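Local coordinates for protein ORC2 (Aeropyrum pernix, PDB 1W5T) that binds DNA and takes part in regulating DNA replication, as a Cdc6/Orc-family protein with an AAA+ ATPase domain and a winged-helix domain, at residues N137-Q148 / V177-S187. Residues are numbered along the deposited sequence; the frame is centred on the assembly and turned at random.
Sequences NHYLLVILDEFQ and VNRIGFLLVAS
V142 and G181 sit at the middle of a parallel ladder, joined by a nearly straight hydrogen bond from V142 N to G181 O (3.0 Å, 175°). Strand bonds run from L140 N on R179 O to V185 N on L144 O; past the strand end, F147 N also bonds to V185 O. On one face of the sheet, V142 CB lies 3.8 Å from F182 CD2. F147 CG, anti to the backbone N (chi1 -177°), lays the ring over L184, whose CD1 is 3.9 Å from the F147 ring centre in a CH-pi contact. On the other face I143 CG2 packs beside V185 CG2, and L141 CD1 rests against the backbone of G181. At the start of the strands, R179 NH1 lies over one face of the Y139 ring, at most a weak cation-pi contact, and donates to N137 OD1 (3.0 Å). V177 CG1 covers one face of the guanidinium, and D175 salt-bridges NH2. At the other end, Q148 OE1 takes S187 N (3.2 Å) from above its carbonyl plane, while NE2 reaches E146 OE2 at 2.9 Å. An alanine here would probably leave S187 N without this acceptor and E146 OE2 without its NE2 donor, free to turn. Helix 100-111 packs on L140, V142 and L144; helix 65-82 packs on I143, L183 and V185. These are two inner strands of the five-stranded AAA+ core. D145 ends the first strand and E146 follows it, consistent with the Walker B acidic pair of AAA+ ATPases. D145 OD2 is hydrogen-bonded to Y91 OH and to T66 OG1, an ATP-binding residue. By nearest atoms, the D145 side chain is about 4 Å from the magnesium ion, and that of E146 about 4 Å from the nucleotide analogue. The apolar ladder thus carries an acidic pair to the nucleotide site, consistent with metal-dependent ATP chemistry.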
loop_
_atom_site.group_PDB
_atom_site.type_symbol
_atom_site.label_atom_id
_atom_site.label_comp_id
_atom_site.label_asym_id
_atom_site.label_seq_id
_atom_site.Cartn_x
_atom_site.Cartn_y
_atom_site.Cartn_z
ATOM N N ASN A 137 -5.893 -15.864 -28.702
ATOM C CA ASN A 137 -6.999 -16.314 -27.878
ATOM C C ASN A 137 -6.599 -16.304 -26.411
ATOM O O ASN A 137 -6.834 -17.262 -25.696
ATOM C CB ASN A 137 -7.530 -17.687 -28.322
ATOM C CG ASN A 137 -8.880 -18.018 -27.710
ATOM O OD1 ASN A 137 -9.491 -17.188 -26.997
ATOM N ND2 ASN A 137 -9.344 -19.235 -27.960
ATOM N N HIS A 138 -5.971 -15.208 -25.992
ATOM C CA HIS A 138 -5.544 -15.023 -24.636
ATOM C C HIS A 138 -6.326 -13.858 -23.960
ATOM O O HIS A 138 -6.849 -12.934 -24.614
ATOM C CB HIS A 138 -4.045 -14.681 -24.631
ATOM C CG HIS A 138 -3.132 -15.811 -24.952
ATOM N ND1 HIS A 138 -1.771 -15.632 -25.123
ATOM C CD2 HIS A 138 -3.364 -17.130 -25.152
ATOM C CE1 HIS A 138 -1.201 -16.797 -25.386
ATOM N NE2 HIS A 138 -2.145 -17.730 -25.401
ATOM N N TYR A 139 -6.362 -13.869 -22.640
ATOM C CA TYR A 139 -6.854 -12.729 -21.865
ATOM C C TYR A 139 -5.688 -12.128 -21.029
ATOM O O TYR A 139 -4.709 -12.817 -20.733
ATOM C CB TYR A 139 -7.968 -13.217 -20.973
ATOM C CG TYR A 139 -9.069 -13.866 -21.771
ATOM C CD1 TYR A 139 -9.008 -15.237 -22.157
ATOM C CD2 TYR A 139 -10.156 -13.120 -22.169
ATOM C CE1 TYR A 139 -10.044 -15.810 -22.926
ATOM C CE2 TYR A 139 -11.183 -13.673 -22.913
ATOM C CZ TYR A 139 -11.140 -14.995 -23.279
ATOM O OH TYR A 139 -12.219 -15.471 -24.007
ATOM N N LEU A 140 -5.771 -10.849 -20.689
ATOM C CA LEU A 140 -4.681 -10.186 -19.981
ATOM C C LEU A 140 -5.245 -9.442 -18.790
ATOM O O LEU A 140 -6.083 -8.571 -18.926
ATOM C CB LEU A 140 -3.937 -9.227 -20.916
ATOM C CG LEU A 140 -2.799 -8.320 -20.404
ATOM C CD1 LEU A 140 -1.477 -9.088 -20.109
ATOM C CD2 LEU A 140 -2.558 -7.162 -21.352
ATOM N N LEU A 141 -4.791 -9.806 -17.613
ATOM C CA LEU A 141 -5.166 -9.101 -16.411
ATOM C C LEU A 141 -3.933 -8.295 -15.935
ATOM O O LEU A 141 -2.858 -8.848 -15.654
ATOM C CB LEU A 141 -5.713 -10.082 -15.394
ATOM C CG LEU A 141 -6.247 -9.663 -14.035
ATOM C CD1 LEU A 141 -6.927 -8.305 -14.086
ATOM C CD2 LEU A 141 -7.193 -10.702 -13.554
ATOM N N VAL A 142 -4.107 -6.970 -15.942
ATOM C CA VAL A 142 -3.042 -6.037 -15.666
ATOM C C VAL A 142 -3.125 -5.479 -14.228
ATOM O O VAL A 142 -4.132 -4.878 -13.852
ATOM C CB VAL A 142 -3.072 -4.845 -16.688
ATOM C CG1 VAL A 142 -1.842 -3.913 -16.469
ATOM C CG2 VAL A 142 -3.115 -5.353 -18.142
ATOM N N ILE A 143 -2.093 -5.689 -13.425
ATOM C CA ILE A 143 -1.997 -4.969 -12.141
ATOM C C ILE A 143 -1.225 -3.664 -12.369
ATOM O O ILE A 143 -0.081 -3.710 -12.820
ATOM C CB ILE A 143 -1.240 -5.785 -11.044
ATOM C CG1 ILE A 143 -1.843 -7.191 -10.860
ATOM C CG2 ILE A 143 -1.164 -4.973 -9.708
ATOM C CD1 ILE A 143 -1.014 -8.132 -9.998
ATOM N N LEU A 144 -1.843 -2.521 -12.043
ATOM C CA LEU A 144 -1.116 -1.255 -12.003
ATOM C C LEU A 144 -0.983 -0.836 -10.561
ATOM O O LEU A 144 -1.900 -0.236 -10.006
ATOM C CB LEU A 144 -1.801 -0.127 -12.791
ATOM C CG LEU A 144 -2.135 -0.332 -14.274
ATOM C CD1 LEU A 144 -3.048 0.761 -14.822
ATOM C CD2 LEU A 144 -0.838 -0.447 -15.074
ATOM N N ASP A 145 0.185 -1.146 -9.993
ATOM C CA ASP A 145 0.603 -0.796 -8.637
ATOM C C ASP A 145 1.067 0.650 -8.477
ATOM O O ASP A 145 1.531 1.284 -9.426
ATOM C CB ASP A 145 1.738 -1.718 -8.196
ATOM C CG ASP A 145 1.675 -2.077 -6.725
ATOM O OD1 ASP A 145 0.975 -1.400 -5.917
ATOM O OD2 ASP A 145 2.307 -3.046 -6.272
ATOM N N GLU A 146 0.962 1.156 -7.248
ATOM C CA GLU A 146 1.283 2.547 -6.955
ATOM C C GLU A 146 0.534 3.424 -7.943
ATOM O O GLU A 146 1.118 4.357 -8.498
ATOM C CB GLU A 146 2.798 2.838 -7.045
ATOM C CG GLU A 146 3.715 1.998 -6.156
ATOM C CD GLU A 146 3.596 2.302 -4.664
ATOM O OE1 GLU A 146 4.222 1.601 -3.851
ATOM O OE2 GLU A 146 2.885 3.232 -4.279
ATOM N N PHE A 147 -0.756 3.121 -8.123
ATOM C CA PHE A 147 -1.592 3.767 -9.119
ATOM C C PHE A 147 -1.685 5.259 -8.850
ATOM O O PHE A 147 -1.704 6.062 -9.792
ATOM C CB PHE A 147 -2.998 3.129 -9.173
ATOM C CG PHE A 147 -3.881 3.716 -10.237
ATOM C CD1 PHE A 147 -3.607 3.500 -11.599
ATOM C CD2 PHE A 147 -4.970 4.500 -9.891
ATOM C CE1 PHE A 147 -4.415 4.039 -12.573
ATOM C CE2 PHE A 147 -5.793 5.054 -10.864
ATOM C CZ PHE A 147 -5.527 4.828 -12.201
ATOM N N GLN A 148 -1.703 5.634 -7.564
ATOM C CA GLN A 148 -1.781 7.042 -7.193
ATOM C C GLN A 148 -0.705 7.872 -7.889
ATOM O O GLN A 148 -0.972 9.008 -8.210
ATOM C CB GLN A 148 -1.754 7.252 -5.678
ATOM C CG GLN A 148 -0.375 7.174 -5.034
ATOM C CD GLN A 148 0.204 5.773 -5.041
ATOM O OE1 GLN A 148 -0.499 4.763 -5.278
ATOM N NE2 GLN A 148 1.483 5.696 -4.749
ATOM N N VAL A 177 -14.686 -9.634 -28.471
ATOM C CA VAL A 177 -14.374 -10.228 -27.177
ATOM C C VAL A 177 -13.408 -9.274 -26.413
ATOM O O VAL A 177 -12.287 -9.014 -26.868
ATOM C CB VAL A 177 -13.779 -11.681 -27.329
ATOM C CG1 VAL A 177 -13.513 -12.325 -25.997
ATOM C CG2 VAL A 177 -14.739 -12.610 -28.092
ATOM N N ASN A 178 -13.881 -8.715 -25.295
ATOM C CA ASN A 178 -13.065 -7.914 -24.368
ATOM C C ASN A 178 -12.024 -8.803 -23.678
ATOM O O ASN A 178 -12.398 -9.798 -23.023
ATOM C CB ASN A 178 -13.958 -7.283 -23.306
ATOM C CG ASN A 178 -15.023 -6.331 -23.900
ATOM O OD1 ASN A 178 -14.920 -5.878 -25.039
ATOM N ND2 ASN A 178 -16.038 -6.041 -23.123
ATOM N N ARG A 179 -10.738 -8.453 -23.777
ATOM C CA ARG A 179 -9.695 -9.360 -23.274
ATOM C C ARG A 179 -8.689 -8.743 -22.320
ATOM O O ARG A 179 -7.629 -9.322 -22.100
ATOM C CB ARG A 179 -8.933 -9.994 -24.446
ATOM C CG ARG A 179 -9.804 -10.571 -25.531
ATOM C CD ARG A 179 -8.998 -11.399 -26.486
ATOM N NE ARG A 179 -9.821 -12.084 -27.447
ATOM C CZ ARG A 179 -10.152 -13.349 -27.439
ATOM N NH1 ARG A 179 -9.749 -14.211 -26.495
ATOM N NH2 ARG A 179 -10.925 -13.760 -28.437
ATOM N N ILE A 180 -9.013 -7.583 -21.760
ATOM C CA ILE A 180 -8.105 -6.881 -20.834
ATOM C C ILE A 180 -8.878 -6.393 -19.615
ATOM O O ILE A 180 -9.855 -5.649 -19.761
ATOM C CB ILE A 180 -7.419 -5.652 -21.486
ATOM C CG1 ILE A 180 -6.702 -6.017 -22.779
ATOM C CG2 ILE A 180 -6.354 -5.092 -20.528
ATOM C CD1 ILE A 180 -6.133 -4.824 -23.450
ATOM N N GLY A 181 -8.458 -6.809 -18.427
ATOM C CA GLY A 181 -9.004 -6.250 -17.206
ATOM C C GLY A 181 -7.900 -5.641 -16.365
ATOM O O GLY A 181 -6.722 -5.793 -16.669
ATOM N N PHE A 182 -8.283 -4.972 -15.285
ATOM C CA PHE A 182 -7.359 -4.190 -14.492
ATOM C C PHE A 182 -7.564 -4.357 -13.026
ATOM O O PHE A 182 -8.674 -4.438 -12.564
ATOM C CB PHE A 182 -7.521 -2.713 -14.810
ATOM C CG PHE A 182 -7.035 -2.343 -16.161
ATOM C CD1 PHE A 182 -7.921 -2.206 -17.194
ATOM C CD2 PHE A 182 -5.686 -2.118 -16.396
ATOM C CE1 PHE A 182 -7.489 -1.835 -18.449
ATOM C CE2 PHE A 182 -5.242 -1.785 -17.679
ATOM C CZ PHE A 182 -6.158 -1.638 -18.698
ATOM N N LEU A 183 -6.462 -4.398 -12.298
ATOM C CA LEU A 183 -6.493 -4.365 -10.861
ATOM C C LEU A 183 -5.581 -3.202 -10.505
ATOM O O LEU A 183 -4.365 -3.276 -10.717
ATOM C CB LEU A 183 -5.936 -5.663 -10.313
ATOM C CG LEU A 183 -6.532 -6.194 -9.016
ATOM C CD1 LEU A 183 -5.592 -7.093 -8.282
ATOM C CD2 LEU A 183 -7.188 -5.187 -8.079
ATOM N N LEU A 184 -6.161 -2.106 -10.035
ATOM C CA LEU A 184 -5.344 -0.929 -9.668
ATOM C C LEU A 184 -4.979 -1.091 -8.207
ATOM O O LEU A 184 -5.796 -1.569 -7.412
ATOM C CB LEU A 184 -6.136 0.351 -9.866
ATOM C CG LEU A 184 -6.916 0.460 -11.207
ATOM C CD1 LEU A 184 -7.655 1.815 -11.395
ATOM C CD2 LEU A 184 -5.979 0.224 -12.392
ATOM N N VAL A 185 -3.750 -0.760 -7.840
ATOM C CA VAL A 185 -3.380 -0.800 -6.415
ATOM C C VAL A 185 -2.825 0.553 -6.041
ATOM O O VAL A 185 -1.878 0.951 -6.675
ATOM C CB VAL A 185 -2.317 -1.872 -6.159
ATOM C CG1 VAL A 185 -1.926 -1.917 -4.682
ATOM C CG2 VAL A 185 -2.801 -3.233 -6.644
ATOM N N ALA A 186 -3.441 1.243 -5.060
ATOM C CA ALA A 186 -3.072 2.602 -4.653
ATOM C C ALA A 186 -2.725 2.628 -3.179
ATOM O O ALA A 186 -3.135 1.782 -2.440
ATOM C CB ALA A 186 -4.181 3.592 -4.915
ATOM N N SER A 187 -1.985 3.631 -2.733
ATOM C CA SER A 187 -1.535 3.588 -1.330
ATOM C C SER A 187 -2.652 3.819 -0.317
ATOM O O SER A 187 -2.607 3.277 0.788
ATOM C CB SER A 187 -0.374 4.544 -1.094
ATOM O OG SER A 187 -0.803 5.825 -1.452
#